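Local coordinates for protein 2-polyprenyl-6-methoxyphenol hydroxylase-like FAD-dependent oxidoreductase (Streptomyces sp. NRRL 11266, PDB 6UI5) that binds flavin-adenine dinucleotide in a Rossmann-type domain and is probably a flavin-dependent oxidoreductase with a thioredoxin-like C-terminal domain, at residues E52-Q56 / R57-A61; V103-D106 / R107-L111; Q295-G298 / T299-D303; D400-G404 / R405-K409. One frame throughout, in Å; residues are numbered along the deposited sequence.

Contact 1 of 4, residues E52-Q56 / R57-A61; sequences EMLDQ and RGLAA
The carbonyl of L54 gathers two backbone donors as helix 48-55 comes to an end, R57 N at 3.1 Å from L54 O and L59 N at 3.0 Å from L54 O, and these reach the oxygen from opposite faces of its plane. Alongside them G58 N bonds to D55 O at 3.0 Å, closing a type I beta turn from D55 to G58. G58 turns the chain with a positive phi of 68°, and the residues that follow swing back along the last helical turn. As a result A60 directs its methyl at the helix end: its CB lies 3.1 Å from D55 OD1 and 4.2 Å from L54 CB. L59 adds a second apolar touch to L54, CB to CB at 4.2 Å. That same OD1 of D55 forms a salt bridge with R64. R57 bends sharply at chi2 (-94°), which folds its chain back over the Q56 peptide; NH1 then makes a weak bond to Q56 O at 3.1 Å, while Q56 CB covers one face of the guanidinium. The strongest tie of that group is its salt bridge to E20 of helix 12-22, and L54 packs on M16 of the same helix. The 6→1 bond of L59 N and the 5→2 bond of G58 N, with glycine at C-prime, make this a Schellman motif, here ending a helix in the FAD-binding domain.

Contact 2 of 4, residues V103-D106 / R107-L111; sequences VLID and RAVEL
V109 rests on two carbonyls of the preceding helical turn: its CG1 comes within 3.2 Å of I105 O, its CG2 within 3.3 Å of D106 O, and the same CG1 meets I105 CG2 at 4.3 Å. A108 behaves alike, its CB lying 3.2 Å from L104 O. E110 is the less ordinary case. With CG placed between the backbone N and the carbonyl carbon (chi1 53°), and the chain bent again at chi2, the carboxylate curls back until OE2 stands 3.1 Å from D106 O, one acceptor facing another. R107, bent at chi2 and chi3, makes a long, weak ion pair from NE to E110 OE1 (3.7 Å); its firmer bond is from NH1 to R57 O. Behind this shell run the i to i+4 bonds that fix the spacing, from R107 N to V103 O through E110 N to D106 O. Farther out, L104 and R107 pack on L59, and D106 pairs with K102. Because OE2 of E110 faces a carbonyl oxygen, the curled carboxylate would gain little from D106; the nearby positive charge of R107 probably offsets part of that cost.

Contact 3 of 4, residues Q295-G298 / T299-D303; sequences QGLG and TAIGD. With FAD (flavin-adenine dinucleotide), chain C.
T299 and Q295 supply the distinctive polar link of this helical turn. Q295 O accepts two bonds from the same residue, T299 N at 2.8 Å from Q295 O and T299 OG1 also at 2.8 Å from Q295 O, arriving from opposite faces of the carbonyl plane. The hydroxyl can do so because chi1 of 55° sets OG1 between the backbone N and the carbonyl carbon, which turns it back towards the preceding turn. Regular helical bonds continue the pattern: I301 N to L297 O is almost straight, at 179°, and G302 N reaches G298 O at 2.7 Å. The side-chain amide of Q295 is held separately, NE2 by N293 and OE1 by N341 of helix 325-346.

Apolar contact is light, L297 CD1 meeting I301 CG1 at 4.5 Å. Both residues also lean on P12 of helix 12-22, and I301 on M16 as well, so the helix is packed against its neighbour by this side.

Cofactor contact falls to the first turn. L297 has CG opposite its backbone N (chi1 -162°); its CB lies 3.1 Å and its CD2 methyl 3.6 Å from FAD O2. G296, lacking a side chain, admits the ribityl chain, with its C 3.3 Å from FAD O2'. The positive end of the helix dipole would probably polarise the flavin C2=O2 group. A helix start placed beside the flavin pyrimidine ring is a feature of the FAD pocket, to which G296 and L297 belong.

Contact 4 of 4, residues D400-G404 / R405-K409; sequences DRLLG and RRLPK
R401 and R405 bring two like-charged guanidinium groups together, R401 NH2 standing 2.9 Å from R405 NH2. The planes are turned 63° apart, so this is no flat stack: NH1 of R405 sits over the centre of the R401 guanidinium, 3.1 Å above its plane, while R401 NH1 lies at the edge of the R405 group, in its plane. What makes the approach tolerable is E377 of helix 369-379, whose carboxylate forms salt bridges with both NH2 atoms, one oxygen to each arginine. The pair therefore gathers round an anion.

The R405 chain, bent at chi3 (-131°), also offers NE to a water, 3.1 Å from NE to the water oxygen. That water donates to D400 O at 3.0 Å and also to L403 O, the latter at a suspiciously short distance, and so links the arginine to the 400-404 loop.

One side-chain and one backbone bond set the loop's shape. D400 OD1 accepts from L402 N at 3.0 Å, an Asx turn, and the other carboxylate oxygen reaches H477. A type II beta turn follows from L402 to R405, closed by R405 N to L402 O at 3.2 Å, with G404 at positive phi (75°). On the apolar side L402 CD2 touches L407 CD2 at 4.2 Å, the two leucines crossing at a slant, and also meets the P408 ring.

Around this loop, R406 reaches back to E52 of helix 48-55, G404 and R405 make backbone bonds to V474 of strand 474-477, and L407 packs on L466 and L468 of strand 465-468.

How the contacts relate
Contact 3 is the core member, wholly buried near the centre of the chain and alone in touching FAD; contact 1 is also largely buried, whereas contacts 2 and 4 are only partly so. Contacts 2 and 3 lie along helices, and contact 1 is a helix end; contact 4 has neither helix nor strand. Chemistry follows place: contact 3 meets the flavin with glycine and leucine, whereas contacts 1, 2 and 4 carry more ion pairs. Contact 1 is the hub. M53 packs on G302 of contact 3, R57 and L59 adjoin contact 2, E52 forms a salt bridge to R406 of contact 4, and D55 a weak, long pair with K409. Helix 12-22 receives side chains from contacts 1, 2 and 3.

Contact 1 of 4, residues E52-Q56 / R57-A61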
loop_
_atom_site.group_PDB
_atom_site.type_symbol
_atom_site.label_atom_id
_atom_site.label_comp_id
_atom_site.label_asym_id
_atom_site.label_seq_id
_atom_site.Cartn_x
_atom_site.Cartn_y
_atom_site.Cartn_z
ATOM N N GLU A 52 -0.827 -20.952 -18.097
ATOM C CA GLU A 52 -2.082 -20.978 -18.875
ATOM C C GLU A 52 -1.848 -20.556 -20.326
ATOM O O GLU A 52 -2.349 -21.198 -21.253
ATOM C CB GLU A 52 -3.199 -20.097 -18.256
ATOM C CG GLU A 52 -3.304 -20.014 -16.718
ATOM C CD GLU A 52 -4.434 -19.050 -16.194
ATOM O OE1 GLU A 52 -5.139 -19.463 -15.243
ATOM O OE2 GLU A 52 -4.629 -17.910 -16.721
ATOM N N MET A 53 -1.077 -19.481 -20.542
ATOM C CA MET A 53 -0.802 -19.035 -21.907
ATOM C C MET A 53 -0.030 -20.069 -22.711
ATOM O O MET A 53 -0.204 -20.149 -23.932
ATOM C CB MET A 53 -0.008 -17.734 -21.899
ATOM C CG MET A 53 -0.818 -16.564 -21.451
ATOM S SD MET A 53 0.126 -15.072 -21.652
ATOM C CE MET A 53 0.869 -14.933 -20.012
ATOM N N LEU A 54 0.850 -20.841 -22.061
ATOM C CA LEU A 54 1.541 -21.904 -22.785
ATOM C C LEU A 54 0.636 -23.111 -22.978
ATOM O O LEU A 54 0.775 -23.831 -23.974
ATOM C CB LEU A 54 2.827 -22.324 -22.063
ATOM C CG LEU A 54 3.994 -21.357 -21.857
ATOM C CD1 LEU A 54 5.028 -21.935 -20.873
ATOM C CD2 LEU A 54 4.684 -21.108 -23.157
ATOM N N ASP A 55 -0.298 -23.336 -22.044
ATOM C CA ASP A 55 -1.259 -24.429 -22.195
ATOM C C ASP A 55 -2.127 -24.227 -23.428
ATOM O O ASP A 55 -2.451 -25.183 -24.136
ATOM C CB ASP A 55 -2.128 -24.539 -20.951
ATOM C CG ASP A 55 -1.814 -25.754 -20.134
ATOM O OD1 ASP A 55 -1.204 -26.701 -20.685
ATOM O OD2 ASP A 55 -2.197 -25.772 -18.946
ATOM N N GLN A 56 -2.493 -22.980 -23.710
ATOM C CA GLN A 56 -3.266 -22.644 -24.897
ATOM C C GLN A 56 -2.606 -23.095 -26.192
ATOM O O GLN A 56 -3.263 -23.061 -27.243
ATOM C CB GLN A 56 -3.506 -21.125 -24.905
ATOM C CG GLN A 56 -4.606 -20.717 -23.907
ATOM C CD GLN A 56 -4.757 -19.234 -23.772
ATOM O OE1 GLN A 56 -5.370 -18.778 -22.802
ATOM N NE2 GLN A 56 -4.185 -18.448 -24.732
ATOM N N ARG A 57 -1.332 -23.519 -26.159
ATOM C CA ARG A 57 -0.669 -23.939 -27.385
ATOM C C ARG A 57 0.002 -25.299 -27.213
ATOM O O ARG A 57 0.903 -25.664 -28.001
ATOM C CB ARG A 57 0.319 -22.854 -27.829
ATOM C CG ARG A 57 -0.340 -21.464 -27.790
ATOM C CD ARG A 57 -0.921 -21.061 -29.129
ATOM N NE ARG A 57 -1.478 -19.700 -29.133
ATOM C CZ ARG A 57 -2.768 -19.438 -28.978
ATOM N NH1 ARG A 57 -3.636 -20.448 -28.836
ATOM N NH2 ARG A 57 -3.167 -18.164 -29.011
ATOM N N GLY A 58 -0.432 -26.061 -26.205
ATOM C CA GLY A 58 0.122 -27.385 -25.989
ATOM C C GLY A 58 1.568 -27.416 -25.542
ATOM O O GLY A 58 2.186 -28.484 -25.568
ATOM N N LEU A 59 2.127 -26.283 -25.129
ATOM C CA LEU A 59 3.530 -26.198 -24.760
ATOM C C LEU A 59 3.785 -26.397 -23.274
ATOM O O LEU A 59 4.947 -26.439 -22.872
ATOM C CB LEU A 59 4.098 -24.846 -25.189
ATOM C CG LEU A 59 3.890 -24.525 -26.665
ATOM C CD1 LEU A 59 4.002 -23.034 -26.910
ATOM C CD2 LEU A 59 4.912 -25.276 -27.503
ATOM N N ALA A 60 2.756 -26.535 -22.447
ATOM C CA ALA A 60 2.974 -26.588 -21.001
ATOM C C ALA A 60 3.206 -28.018 -20.518
ATOM O O ALA A 60 4.225 -28.301 -19.884
ATOM C CB ALA A 60 1.790 -25.946 -20.246
ATOM N N ALA A 61 2.251 -28.916 -20.768
ATOM C CA ALA A 61 2.472 -30.313 -20.455
ATOM C C ALA A 61 3.791 -30.743 -21.080
ATOM O O ALA A 61 4.085 -30.431 -22.246
ATOM C CB ALA A 61 1.328 -31.189 -20.965
#

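Contact 2 of 4, residues V103-D106 / R107-L111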
loop_
_atom_site.group_PDB
_atom_site.type_symbol
_atom_site.label_atom_id
_atom_site.label_comp_id
_atom_site.label_asym_id
_atom_site.label_seq_id
_atom_site.Cartn_x
_atom_site.Cartn_y
_atom_site.Cartn_z
ATOM N N VAL A 103 11.676 -25.651 -26.195
ATOM C CA VAL A 103 10.434 -26.118 -26.813
ATOM C C VAL A 103 9.869 -25.052 -27.748
ATOM O O VAL A 103 9.219 -25.386 -28.750
ATOM C CB VAL A 103 9.374 -26.583 -25.787
ATOM C CG1 VAL A 103 9.947 -27.627 -24.833
ATOM C CG2 VAL A 103 8.790 -25.433 -25.038
ATOM N N LEU A 104 10.131 -23.766 -27.487
ATOM C CA LEU A 104 9.604 -22.774 -28.419
ATOM C C LEU A 104 10.447 -22.664 -29.696
ATOM O O LEU A 104 9.889 -22.417 -30.778
ATOM C CB LEU A 104 9.462 -21.417 -27.744
ATOM C CG LEU A 104 8.685 -21.415 -26.429
ATOM C CD1 LEU A 104 9.120 -20.234 -25.546
ATOM C CD2 LEU A 104 7.123 -21.395 -26.642
ATOM N N ILE A 105 11.771 -22.850 -29.607
ATOM C CA ILE A 105 12.555 -22.974 -30.834
ATOM C C ILE A 105 12.068 -24.169 -31.641
ATOM O O ILE A 105 11.936 -24.097 -32.869
ATOM C CB ILE A 105 14.061 -23.081 -30.518
ATOM C CG1 ILE A 105 14.586 -21.799 -29.865
ATOM C CG2 ILE A 105 14.831 -23.430 -31.791
ATOM C CD1 ILE A 105 16.003 -21.954 -29.271
ATOM N N ASP A 106 11.788 -25.285 -30.966
ATOM C CA ASP A 106 11.258 -26.448 -31.672
ATOM C C ASP A 106 9.944 -26.120 -32.359
ATOM O O ASP A 106 9.791 -26.346 -33.566
ATOM C CB ASP A 106 11.064 -27.611 -30.710
ATOM C CG ASP A 106 12.346 -28.344 -30.425
ATOM O OD1 ASP A 106 13.378 -28.068 -31.084
ATOM O OD2 ASP A 106 12.315 -29.209 -29.526
ATOM N N ARG A 107 8.980 -25.581 -31.601
ATOM C CA ARG A 107 7.676 -25.276 -32.187
ATOM C C ARG A 107 7.809 -24.274 -33.320
ATOM O O ARG A 107 7.104 -24.382 -34.335
ATOM C CB ARG A 107 6.713 -24.747 -31.127
ATOM C CG ARG A 107 5.420 -24.217 -31.710
ATOM C CD ARG A 107 4.551 -25.358 -32.185
ATOM N NE ARG A 107 4.285 -26.275 -31.089
ATOM C CZ ARG A 107 3.216 -26.212 -30.294
ATOM N NH1 ARG A 107 2.257 -25.267 -30.473
ATOM N NH2 ARG A 107 3.120 -27.108 -29.312
ATOM N N ALA A 108 8.743 -23.327 -33.193
ATOM C CA ALA A 108 8.926 -22.338 -34.248
ATOM C C ALA A 108 9.395 -22.992 -35.546
ATOM O O ALA A 108 8.875 -22.689 -36.631
ATOM C CB ALA A 108 9.908 -21.263 -33.784
ATOM N N VAL A 109 10.375 -23.903 -35.461
ATOM C CA VAL A 109 10.937 -24.398 -36.709
ATOM C C VAL A 109 9.919 -25.284 -37.411
ATOM O O VAL A 109 9.814 -25.246 -38.641
ATOM C CB VAL A 109 12.311 -25.091 -36.509
ATOM C CG1 VAL A 109 13.259 -24.172 -35.748
ATOM C CG2 VAL A 109 12.204 -26.446 -35.826
ATOM N N GLU A 110 9.104 -26.032 -36.664
ATOM C CA GLU A 110 8.112 -26.876 -37.335
ATOM C C GLU A 110 6.955 -26.070 -37.913
ATOM O O GLU A 110 6.405 -26.457 -38.951
ATOM C CB GLU A 110 7.571 -27.951 -36.399
ATOM C CG GLU A 110 7.038 -27.439 -35.109
ATOM C CD GLU A 110 7.290 -28.415 -33.986
ATOM O OE1 GLU A 110 6.405 -28.575 -33.112
ATOM O OE2 GLU A 110 8.382 -29.025 -33.988
ATOM N N LEU A 111 6.569 -24.955 -37.271
ATOM C CA LEU A 111 5.545 -24.109 -37.880
ATOM C C LEU A 111 6.103 -23.246 -39.003
ATOM O O LEU A 111 5.343 -22.474 -39.607
ATOM C CB LEU A 111 4.839 -23.231 -36.837
ATOM C CG LEU A 111 4.143 -23.848 -35.599
ATOM C CD1 LEU A 111 3.905 -22.748 -34.553
ATOM C CD2 LEU A 111 2.822 -24.601 -35.906
#

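Contact 3 of 4, residues Q295-G298 / T299-D303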
loop_
_atom_site.group_PDB
_atom_site.type_symbol
_atom_site.label_atom_id
_atom_site.label_comp_id
_atom_site.label_asym_id
_atom_site.label_seq_id
_atom_site.Cartn_x
_atom_site.Cartn_y
_atom_site.Cartn_z
ATOM N N GLN A 295 7.562 -12.408 -13.224
ATOM C CA GLN A 295 6.772 -11.442 -13.982
ATOM C C GLN A 295 7.426 -11.061 -15.300
ATOM O O GLN A 295 6.715 -10.804 -16.277
ATOM C CB GLN A 295 6.525 -10.201 -13.138
ATOM C CG GLN A 295 5.663 -10.478 -11.923
ATOM C CD GLN A 295 5.372 -9.227 -11.181
ATOM O OE1 GLN A 295 5.027 -8.198 -11.782
ATOM N NE2 GLN A 295 5.559 -9.271 -9.866
ATOM N N GLY A 296 8.765 -10.980 -15.346
ATOM C CA GLY A 296 9.427 -10.668 -16.605
ATOM C C GLY A 296 9.057 -11.659 -17.691
ATOM O O GLY A 296 8.765 -11.278 -18.828
ATOM N N LEU A 297 9.030 -12.946 -17.338
ATOM C CA LEU A 297 8.665 -13.980 -18.286
ATOM C C LEU A 297 7.173 -13.943 -18.589
ATOM O O LEU A 297 6.767 -14.042 -19.754
ATOM C CB LEU A 297 9.075 -15.324 -17.699
ATOM C CG LEU A 297 9.215 -16.540 -18.581
ATOM C CD1 LEU A 297 9.920 -16.112 -19.822
ATOM C CD2 LEU A 297 10.049 -17.518 -17.800
ATOM N N GLY A 298 6.342 -13.784 -17.550
ATOM C CA GLY A 298 4.902 -13.711 -17.761
ATOM C C GLY A 298 4.496 -12.597 -18.706
ATOM O O GLY A 298 3.759 -12.820 -19.672
ATOM N N THR A 299 4.963 -11.376 -18.434
ATOM C CA THR A 299 4.637 -10.258 -19.308
ATOM C C THR A 299 5.214 -10.470 -20.704
ATOM O O THR A 299 4.567 -10.147 -21.709
ATOM C CB THR A 299 5.127 -8.947 -18.688
ATOM O OG1 THR A 299 6.521 -9.040 -18.405
ATOM C CG2 THR A 299 4.418 -8.688 -17.361
ATOM N N ALA A 300 6.410 -11.051 -20.793
ATOM C CA ALA A 300 7.013 -11.280 -22.101
ATOM C C ALA A 300 6.135 -12.194 -22.947
ATOM O O ALA A 300 5.794 -11.871 -24.088
ATOM C CB ALA A 300 8.415 -11.884 -21.940
ATOM N N ILE A 301 5.782 -13.359 -22.407
ATOM C CA ILE A 301 4.912 -14.270 -23.132
ATOM C C ILE A 301 3.537 -13.630 -23.327
ATOM O O ILE A 301 2.967 -13.676 -24.424
ATOM C CB ILE A 301 4.838 -15.609 -22.380
ATOM C CG1 ILE A 301 6.225 -16.252 -22.314
ATOM C CG2 ILE A 301 3.897 -16.538 -23.073
ATOM C CD1 ILE A 301 6.595 -16.932 -23.597
ATOM N N GLY A 302 3.018 -12.983 -22.275
ATOM C CA GLY A 302 1.764 -12.235 -22.382
ATOM C C GLY A 302 1.773 -11.227 -23.509
ATOM O O GLY A 302 0.799 -11.112 -24.248
ATOM N N ASP A 303 2.897 -10.517 -23.686
ATOM C CA ASP A 303 2.985 -9.532 -24.761
ATOM C C ASP A 303 2.768 -10.195 -26.119
ATOM O O ASP A 303 2.005 -9.702 -26.960
ATOM C CB ASP A 303 4.351 -8.830 -24.732
ATOM C CG ASP A 303 4.465 -7.734 -23.668
ATOM O OD1 ASP A 303 3.457 -7.334 -23.050
ATOM O OD2 ASP A 303 5.598 -7.245 -23.473
HETATM P PA FAD C . 15.764 -11.172 -23.903
HETATM O O1A FAD C . 15.656 -12.394 -23.018
HETATM O O2A FAD C . 16.791 -10.230 -23.298
HETATM O O5B FAD C . 16.027 -11.600 -25.482
HETATM C C5B FAD C . 16.343 -10.603 -26.442
HETATM C C4B FAD C . 17.099 -11.286 -27.628
HETATM O O4B FAD C . 17.306 -10.479 -28.640
HETATM C C3B FAD C . 18.510 -11.724 -27.169
HETATM O O3B FAD C . 18.778 -12.944 -27.707
HETATM C C2B FAD C . 19.444 -10.650 -27.762
HETATM O O2B FAD C . 20.820 -11.211 -27.791
HETATM C C1B FAD C . 18.926 -10.501 -28.950
HETATM N N9A FAD C . 19.193 -9.240 -29.615
HETATM C C8A FAD C . 19.324 -8.026 -29.036
HETATM N N7A FAD C . 19.492 -7.114 -30.017
HETATM C C5A FAD C . 19.442 -7.767 -31.203
HETATM C C6A FAD C . 19.549 -7.336 -32.520
HETATM N N6A FAD C . 19.759 -6.096 -33.253
HETATM N N1A FAD C . 19.470 -8.209 -33.528
HETATM C C2A FAD C . 19.273 -9.521 -33.276
HETATM N N3A FAD C . 19.152 -9.942 -31.984
HETATM C C4A FAD C . 19.239 -9.073 -30.953
HETATM N N1 FAD C . 12.764 -14.105 -15.561
HETATM C C2 FAD C . 11.842 -14.907 -14.706
HETATM O O2 FAD C . 10.762 -15.224 -15.084
HETATM N N3 FAD C . 12.300 -15.320 -13.348
HETATM C C4 FAD C . 13.636 -14.932 -12.892
HETATM O O4 FAD C . 14.030 -15.246 -11.819
HETATM C C4X FAD C . 14.541 -14.118 -13.783
HETATM N N5 FAD C . 15.844 -13.762 -13.270
HETATM C C5X FAD C . 16.751 -12.950 -14.118
HETATM C C6 FAD C . 18.006 -12.607 -13.610
HETATM C C7 FAD C . 18.881 -11.853 -14.384
HETATM C C7M FAD C . 20.154 -11.637 -13.577
HETATM C C8 FAD C . 18.529 -11.429 -15.675
HETATM C C8M FAD C . 19.561 -10.605 -16.455
HETATM C C9 FAD C . 17.266 -11.771 -16.189
HETATM C C9A FAD C . 16.358 -12.533 -15.414
HETATM N N10 FAD C . 14.991 -12.900 -15.946
HETATM C C10 FAD C . 14.108 -13.705 -15.108
HETATM C "C1'" FAD C . 14.624 -12.483 -17.315
HETATM C "C2'" FAD C . 13.358 -11.638 -17.540
HETATM O "O2'" FAD C . 12.216 -12.411 -17.550
HETATM C "C3'" FAD C . 13.385 -11.015 -18.934
HETATM O "O3'" FAD C . 12.372 -10.060 -18.967
HETATM C "C4'" FAD C . 13.105 -11.980 -20.104
HETATM O "O4'" FAD C . 14.009 -13.044 -20.204
HETATM C "C5'" FAD C . 13.281 -11.099 -21.347
HETATM O "O5'" FAD C . 12.680 -11.682 -22.469
HETATM P P FAD C . 12.833 -10.979 -23.956
HETATM O O1P FAD C . 12.688 -12.045 -25.016
HETATM O O2P FAD C . 11.908 -9.799 -24.187
HETATM O O3P FAD C . 14.348 -10.317 -23.952
#

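Contact 4 of 4, residues D400-G404 / R405-K409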
loop_
_atom_site.group_PDB
_atom_site.type_symbol
_atom_site.label_atom_id
_atom_site.label_comp_id
_atom_site.label_asym_id
_atom_site.label_seq_id
_atom_site.Cartn_x
_atom_site.Cartn_y
_atom_site.Cartn_z
ATOM N N ASP A 400 -17.411 -8.567 -11.900
ATOM C CA ASP A 400 -17.245 -9.751 -12.735
ATOM C C ASP A 400 -15.769 -10.130 -12.760
ATOM O O ASP A 400 -14.922 -9.321 -13.150
ATOM C CB ASP A 400 -17.760 -9.481 -14.151
ATOM C CG ASP A 400 -17.811 -10.732 -15.020
ATOM O OD1 ASP A 400 -17.368 -11.811 -14.579
ATOM O OD2 ASP A 400 -18.281 -10.622 -16.169
ATOM N N ARG A 401 -15.472 -11.362 -12.361
ATOM C CA ARG A 401 -14.114 -11.873 -12.265
ATOM C C ARG A 401 -13.696 -12.666 -13.492
ATOM O O ARG A 401 -12.601 -13.242 -13.507
ATOM C CB ARG A 401 -13.984 -12.736 -11.009
ATOM C CG ARG A 401 -13.863 -11.896 -9.741
ATOM C CD ARG A 401 -12.416 -11.529 -9.491
ATOM N NE ARG A 401 -12.157 -10.109 -9.252
ATOM C CZ ARG A 401 -10.947 -9.563 -9.319
ATOM N NH1 ARG A 401 -10.782 -8.255 -9.096
ATOM N NH2 ARG A 401 -9.881 -10.318 -9.608
ATOM N N LEU A 402 -14.543 -12.727 -14.514
ATOM C CA LEU A 402 -14.248 -13.507 -15.708
ATOM C C LEU A 402 -13.981 -12.657 -16.939
ATOM O O LEU A 402 -13.091 -12.998 -17.731
ATOM C CB LEU A 402 -15.399 -14.488 -15.996
ATOM C CG LEU A 402 -15.665 -15.504 -14.878
ATOM C CD1 LEU A 402 -16.866 -16.372 -15.174
ATOM C CD2 LEU A 402 -14.442 -16.388 -14.565
ATOM N N LEU A 403 -14.723 -11.558 -17.121
ATOM C CA LEU A 403 -14.533 -10.707 -18.292
ATOM C C LEU A 403 -13.117 -10.159 -18.339
ATOM O O LEU A 403 -12.570 -9.704 -17.327
ATOM C CB LEU A 403 -15.520 -9.543 -18.296
ATOM C CG LEU A 403 -16.761 -9.657 -19.187
ATOM C CD1 LEU A 403 -17.693 -8.503 -18.909
ATOM C CD2 LEU A 403 -16.422 -9.696 -20.670
ATOM N N GLY A 404 -12.540 -10.187 -19.536
ATOM C CA GLY A 404 -11.211 -9.661 -19.760
ATOM C C GLY A 404 -10.100 -10.522 -19.230
ATOM O O GLY A 404 -8.977 -10.022 -19.097
ATOM N N ARG A 405 -10.380 -11.782 -18.875
ATOM C CA ARG A 405 -9.376 -12.677 -18.304
ATOM C C ARG A 405 -9.461 -14.062 -18.902
ATOM O O ARG A 405 -10.511 -14.493 -19.378
ATOM C CB ARG A 405 -9.504 -12.800 -16.787
ATOM C CG ARG A 405 -9.360 -11.436 -16.210
ATOM C CD ARG A 405 -8.972 -11.373 -14.807
ATOM N NE ARG A 405 -9.900 -10.447 -14.166
ATOM C CZ ARG A 405 -9.745 -9.950 -12.953
ATOM N NH1 ARG A 405 -10.660 -9.111 -12.447
ATOM N NH2 ARG A 405 -8.659 -10.265 -12.251
ATOM N N ARG A 406 -8.331 -14.746 -18.883
ATOM C CA ARG A 406 -8.326 -16.147 -19.258
ATOM C C ARG A 406 -9.004 -16.955 -18.157
ATOM O O ARG A 406 -8.852 -16.673 -16.965
ATOM C CB ARG A 406 -6.883 -16.637 -19.510
ATOM C CG ARG A 406 -6.215 -16.065 -20.813
ATOM C CD ARG A 406 -4.724 -16.406 -20.869
ATOM N NE ARG A 406 -4.259 -16.414 -19.498
ATOM C CZ ARG A 406 -3.589 -15.429 -18.940
ATOM N NH1 ARG A 406 -3.241 -14.375 -19.674
ATOM N NH2 ARG A 406 -3.252 -15.513 -17.657
ATOM N N LEU A 407 -9.752 -17.969 -18.565
ATOM C CA LEU A 407 -10.554 -18.759 -17.654
ATOM C C LEU A 407 -9.703 -19.581 -16.668
ATOM O O LEU A 407 -8.514 -19.844 -16.907
ATOM C CB LEU A 407 -11.436 -19.694 -18.463
ATOM C CG LEU A 407 -12.596 -18.982 -19.135
ATOM C CD1 LEU A 407 -13.232 -19.967 -20.096
ATOM C CD2 LEU A 407 -13.606 -18.538 -18.048
ATOM N N PRO A 408 -10.315 -20.027 -15.564
ATOM C CA PRO A 408 -9.611 -20.906 -14.616
ATOM C C PRO A 408 -9.420 -22.324 -15.140
ATOM O O PRO A 408 -10.073 -22.777 -16.088
ATOM C CB PRO A 408 -10.525 -20.909 -13.381
ATOM C CG PRO A 408 -11.454 -19.734 -13.564
ATOM C CD PRO A 408 -11.618 -19.572 -15.037
ATOM N N LYS A 409 -8.501 -23.039 -14.485
ATOM C CA LYS A 409 -8.102 -24.359 -14.962
ATOM C C LYS A 409 -9.208 -25.357 -14.654
ATOM O O LYS A 409 -9.237 -25.959 -13.576
ATOM C CB LYS A 409 -6.763 -24.785 -14.339
ATOM C CG LYS A 409 -6.335 -26.217 -14.653
ATOM C CD LYS A 409 -4.862 -26.479 -14.369
ATOM C CE LYS A 409 -4.000 -26.146 -15.579
ATOM N NZ LYS A 409 -2.975 -27.222 -15.855
HETATM O O HOH W 1 -12.557 -8.966 -14.966
#